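Local coordinates for flagellar motor switch protein FliG (Aquifex aeolicus, PDB 3HJL) that probably forms part of the rotor-mounted switch complex (C ring) of the bacterial flagellar motor, which sets the direction of flagellar rotation, at residues I274-K277 with F278-N281; K288-L291 with E292-A296. One frame throughout, in Å; residues are numbered along the deposited sequence.

Contact 1: residues I274-K277 with F278-N281; sequences IKQK and FLSN
The Phe278 ring meets Ile274 through CE2, which lies 4.3 Å from Ile274 CG2, and its CD2 comes close to the Ile274 carbonyl oxygen. This is the C-terminal end of helix 272-279 in the all-helical C-terminal domain of FliG, where main-chain carbonyls of the last turn are met by side chains as well as by amides. Ile251 of helix 248-255 and Leu263 and Leu267 of helix 260-268 also touch Phe278. The carboxamide of Asn281 is the second flat group in contact; its ND2 reaches back to Lys277 O in a weak, bent bond, while its stronger partner is Asp248 OD2. The bond from Leu279 N to Lys275 O, 2.9 Å and almost linear at 177°, is regular, whereas Phe278 N divides weakly between Ile274 O and Lys275 O. Leu279 CG lies 3.4 Å from Lys275 O. The bent Gln276 chain crosses Leu279 at an angle, with NE2 near CD1, and its amide bonds to Glu272, a turn earlier. With chi1 at 66°, Ser280 places OG between its own N and carbonyl carbon and turns it back along the helix. Gln276 O thus accepts two bonds, 2.9 Å from Ser280 N above the carbonyl plane and 2.8 Å from Ser280 OG within it.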
loop_
_atom_site.group_PDB
_atom_site.type_symbol
_atom_site.label_atom_id
_atom_site.label_comp_id
_atom_site.label_asym_id
_atom_site.label_seq_id
_atom_site.Cartn_x
_atom_site.Cartn_y
_atom_site.Cartn_z
ATOM N N ILE A 274 -10.075 29.155 32.725
ATOM C CA ILE A 274 -9.156 28.134 33.247
ATOM C C ILE A 274 -7.939 28.811 33.908
ATOM O O ILE A 274 -7.418 28.311 34.910
ATOM C CB ILE A 274 -8.727 27.115 32.135
ATOM C CG1 ILE A 274 -9.952 26.326 31.637
ATOM C CG2 ILE A 274 -7.672 26.141 32.650
ATOM C CD1 ILE A 274 -9.654 25.390 30.470
ATOM N N LYS A 275 -7.495 29.944 33.355
ATOM C CA LYS A 275 -6.466 30.757 34.009
ATOM C C LYS A 275 -6.946 31.153 35.402
ATOM O O LYS A 275 -6.260 30.895 36.395
ATOM C CB LYS A 275 -6.150 32.037 33.223
ATOM C CG LYS A 275 -5.299 31.877 31.991
ATOM C CD LYS A 275 -5.094 33.246 31.336
ATOM C CE LYS A 275 -4.054 33.209 30.230
ATOM N NZ LYS A 275 -3.820 34.544 29.600
ATOM N N GLN A 276 -8.128 31.766 35.465
ATOM C CA GLN A 276 -8.714 32.207 36.742
ATOM C C GLN A 276 -9.006 31.057 37.706
ATOM O O GLN A 276 -9.000 31.254 38.921
ATOM C CB GLN A 276 -9.996 33.034 36.519
ATOM C CG GLN A 276 -9.792 34.374 35.802
ATOM C CD GLN A 276 -8.808 35.303 36.510
ATOM O OE1 GLN A 276 -8.649 35.257 37.738
ATOM N NE2 GLN A 276 -8.140 36.151 35.730
ATOM N N LYS A 277 -9.254 29.867 37.168
ATOM C CA LYS A 277 -9.478 28.678 37.988
ATOM C C LYS A 277 -8.244 28.333 38.829
ATOM O O LYS A 277 -8.371 27.972 40.001
ATOM C CB LYS A 277 -9.866 27.498 37.099
ATOM C CG LYS A 277 -10.357 26.304 37.857
ATOM C CD LYS A 277 -11.457 25.560 37.114
ATOM C CE LYS A 277 -12.112 24.512 37.994
ATOM N NZ LYS A 277 -12.797 25.091 39.189
ATOM N N PHE A 278 -7.059 28.460 38.227
ATOM C CA PHE A 278 -5.792 28.244 38.937
ATOM C C PHE A 278 -5.411 29.447 39.807
ATOM O O PHE A 278 -5.112 29.284 40.988
ATOM C CB PHE A 278 -4.654 27.916 37.961
ATOM C CG PHE A 278 -4.643 26.481 37.501
ATOM C CD1 PHE A 278 -4.174 25.477 38.342
ATOM C CD2 PHE A 278 -5.062 26.135 36.217
ATOM C CE1 PHE A 278 -4.145 24.156 37.923
ATOM C CE2 PHE A 278 -5.028 24.804 35.786
ATOM C CZ PHE A 278 -4.569 23.821 36.635
ATOM N N LEU A 279 -5.453 30.645 39.217
ATOM C CA LEU A 279 -5.104 31.897 39.913
ATOM C C LEU A 279 -5.929 32.185 41.176
ATOM O O LEU A 279 -5.393 32.703 42.157
ATOM C CB LEU A 279 -5.216 33.094 38.959
ATOM C CG LEU A 279 -4.201 33.160 37.818
ATOM C CD1 LEU A 279 -4.646 34.186 36.790
ATOM C CD2 LEU A 279 -2.787 33.470 38.337
ATOM N N SER A 280 -7.215 31.842 41.156
ATOM C CA SER A 280 -8.099 32.072 42.308
ATOM C C SER A 280 -7.829 31.136 43.487
ATOM O O SER A 280 -8.339 31.375 44.578
ATOM C CB SER A 280 -9.562 31.930 41.899
ATOM O OG SER A 280 -9.846 30.597 41.522
ATOM N N ASN A 281 -7.082 30.056 43.252
ATOM C CA ASN A 281 -6.718 29.096 44.298
ATOM C C ASN A 281 -5.293 29.276 44.847
ATOM O O ASN A 281 -4.878 28.541 45.747
ATOM C CB ASN A 281 -6.942 27.671 43.784
ATOM C CG ASN A 281 -8.423 27.298 43.735
ATOM O OD1 ASN A 281 -9.126 27.391 44.737
ATOM N ND2 ASN A 281 -8.896 26.874 42.567
#

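Contact 2: residues K288-L291 with E292-A296; sequences KLFL and EDMEA
Met294 meets both Phe290 and Leu291 along the apolar side of the helix. Its sulfur stands obliquely to the Phe290 ring, 5.1 Å from SD to the ring centroid and 60° off the normal, a Met-aromatic contact in which CE1 is the ring atom nearest the sulfur. A bend at chi3 (-66°) swings the methyl away from an extended course, and CE comes 3.3 Å from Leu291 CD2 while also lying near Phe290 CD1. Phe290 CG is anti to the backbone N, chi1 -169°, which sends the ring outward from the helix, its CD1-CE1 side next to the thioether of the following turn. Met264 of helix 260-268 packs against both Phe290 and Met294.

The backbone bonds are those of a regular alpha-helix, i to i+4, within helix 284-296 of the FliG C-terminal domain. Asp293 N to Leu289 O and Met294 N to Phe290 O are each 2.9 Å, Glu292 N to Lys288 O is longer, and Glu295 N to Leu291 O is weak.

Among the charged groups, Lys288 and Glu292 are both exposed. Also four residues apart, they cross at an angle with their charges short of a salt bridge: NZ of Lys288 is 4.5 Å from OE2 of Glu292, and that oxygen lies nearer the lysine CE, at 3.2 Å. Some electrostatic attraction probably remains. Asp293 lies instead against helix 260-268, where its OD1 forms a salt bridge with Lys260. The same carboxylate oxygen sits 3.4 Å from Leu289 CD1 and 3.1 Å from Leu289 O, an acceptor facing an acceptor, a closeness that the lysine charge would be expected to ease.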
loop_
_atom_site.group_PDB
_atom_site.type_symbol
_atom_site.label_atom_id
_atom_site.label_comp_id
_atom_site.label_asym_id
_atom_site.label_seq_id
_atom_site.Cartn_x
_atom_site.Cartn_y
_atom_site.Cartn_z
ATOM N N LYS A 288 -0.398 37.202 41.971
ATOM C CA LYS A 288 0.115 38.451 41.408
ATOM C C LYS A 288 1.480 38.244 40.740
ATOM O O LYS A 288 1.686 38.686 39.608
ATOM C CB LYS A 288 0.217 39.531 42.499
ATOM C CG LYS A 288 0.700 40.911 42.004
ATOM C CD LYS A 288 0.901 41.882 43.159
ATOM C CE LYS A 288 1.868 43.000 42.796
ATOM N NZ LYS A 288 2.190 43.850 43.976
ATOM N N LEU A 289 2.404 37.592 41.448
ATOM C CA LEU A 289 3.738 37.289 40.900
ATOM C C LEU A 289 3.684 36.325 39.690
ATOM O O LEU A 289 4.519 36.414 38.785
ATOM C CB LEU A 289 4.659 36.726 42.007
ATOM C CG LEU A 289 6.102 36.327 41.649
ATOM C CD1 LEU A 289 6.873 37.483 41.022
ATOM C CD2 LEU A 289 6.838 35.823 42.879
ATOM N N PHE A 290 2.711 35.413 39.686
ATOM C CA PHE A 290 2.537 34.430 38.600
ATOM C C PHE A 290 2.158 35.114 37.282
ATOM O O PHE A 290 2.728 34.811 36.224
ATOM C CB PHE A 290 1.447 33.428 39.001
ATOM C CG PHE A 290 1.339 32.227 38.103
ATOM C CD1 PHE A 290 0.445 32.216 37.033
ATOM C CD2 PHE A 290 2.020 31.055 38.414
ATOM C CE1 PHE A 290 0.291 31.087 36.249
ATOM C CE2 PHE A 290 1.861 29.919 37.642
ATOM C CZ PHE A 290 0.999 29.940 36.553
ATOM N N LEU A 291 1.175 36.010 37.357
ATOM C CA LEU A 291 0.740 36.805 36.207
ATOM C C LEU A 291 1.860 37.696 35.676
ATOM O O LEU A 291 2.000 37.859 34.459
ATOM C CB LEU A 291 -0.460 37.681 36.580
ATOM C CG LEU A 291 -1.776 36.962 36.864
ATOM C CD1 LEU A 291 -2.797 37.932 37.435
ATOM C CD2 LEU A 291 -2.306 36.307 35.592
ATOM N N GLU A 292 2.631 38.283 36.591
ATOM C CA GLU A 292 3.766 39.135 36.225
ATOM C C GLU A 292 4.872 38.342 35.532
ATOM O O GLU A 292 5.399 38.773 34.500
ATOM C CB GLU A 292 4.315 39.858 37.453
ATOM C CG GLU A 292 3.395 40.964 37.959
ATOM C CD GLU A 292 3.807 41.522 39.315
ATOM O OE1 GLU A 292 4.895 41.164 39.821
ATOM O OE2 GLU A 292 3.035 42.328 39.875
ATOM N N ASP A 293 5.208 37.181 36.089
ATOM C CA ASP A 293 6.183 36.285 35.466
ATOM C C ASP A 293 5.676 35.688 34.138
ATOM O O ASP A 293 6.496 35.355 33.283
ATOM C CB ASP A 293 6.597 35.156 36.423
ATOM C CG ASP A 293 7.415 35.654 37.607
ATOM O OD1 ASP A 293 7.270 35.060 38.695
ATOM O OD2 ASP A 293 8.198 36.626 37.461
ATOM N N MET A 294 4.352 35.523 33.984
ATOM C CA MET A 294 3.762 35.057 32.705
ATOM C C MET A 294 4.049 36.016 31.544
ATOM O O MET A 294 4.327 35.565 30.434
ATOM C CB MET A 294 2.237 34.807 32.807
ATOM C CG MET A 294 1.833 33.381 33.223
ATOM S SD MET A 294 0.162 32.903 32.684
ATOM C CE MET A 294 -0.821 34.038 33.642
ATOM N N GLU A 295 3.951 37.324 31.791
ATOM C CA GLU A 295 4.337 38.330 30.782
ATOM C C GLU A 295 5.863 38.333 30.562
ATOM O O GLU A 295 6.336 38.570 29.447
ATOM C CB GLU A 295 3.853 39.729 31.186
ATOM C CG GLU A 295 4.059 40.808 30.100
ATOM C CD GLU A 295 3.455 42.165 30.464
ATOM O OE1 GLU A 295 2.368 42.195 31.080
ATOM O OE2 GLU A 295 4.052 43.202 30.101
ATOM N N ALA A 296 6.615 38.054 31.632
ATOM C CA ALA A 296 8.085 37.974 31.599
ATOM C C ALA A 296 8.665 36.922 30.641
ATOM O O ALA A 296 9.818 37.042 30.224
ATOM C CB ALA A 296 8.612 37.717 33.004
#

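In the fold
Contacts 1 and 2 belong to consecutive helices, 272-279 and 284-296, of the FliG C-terminal domain, and their centres are 13 Å apart. Leu279 joins them directly: its CD1 lies 3.4 Å from Leu291 CD2, and its CD2 is 3.7 Å from Phe290 CD1. The two leucine branches therefore meet different residues of the second helix. Helix 260-268 borders both contacts, touching side chains of each. The centres of contacts 1 and 2 lie about 49 and 52 Å from the centre of the elongated chain, on the same side of it; both are away from the EHPQR motif.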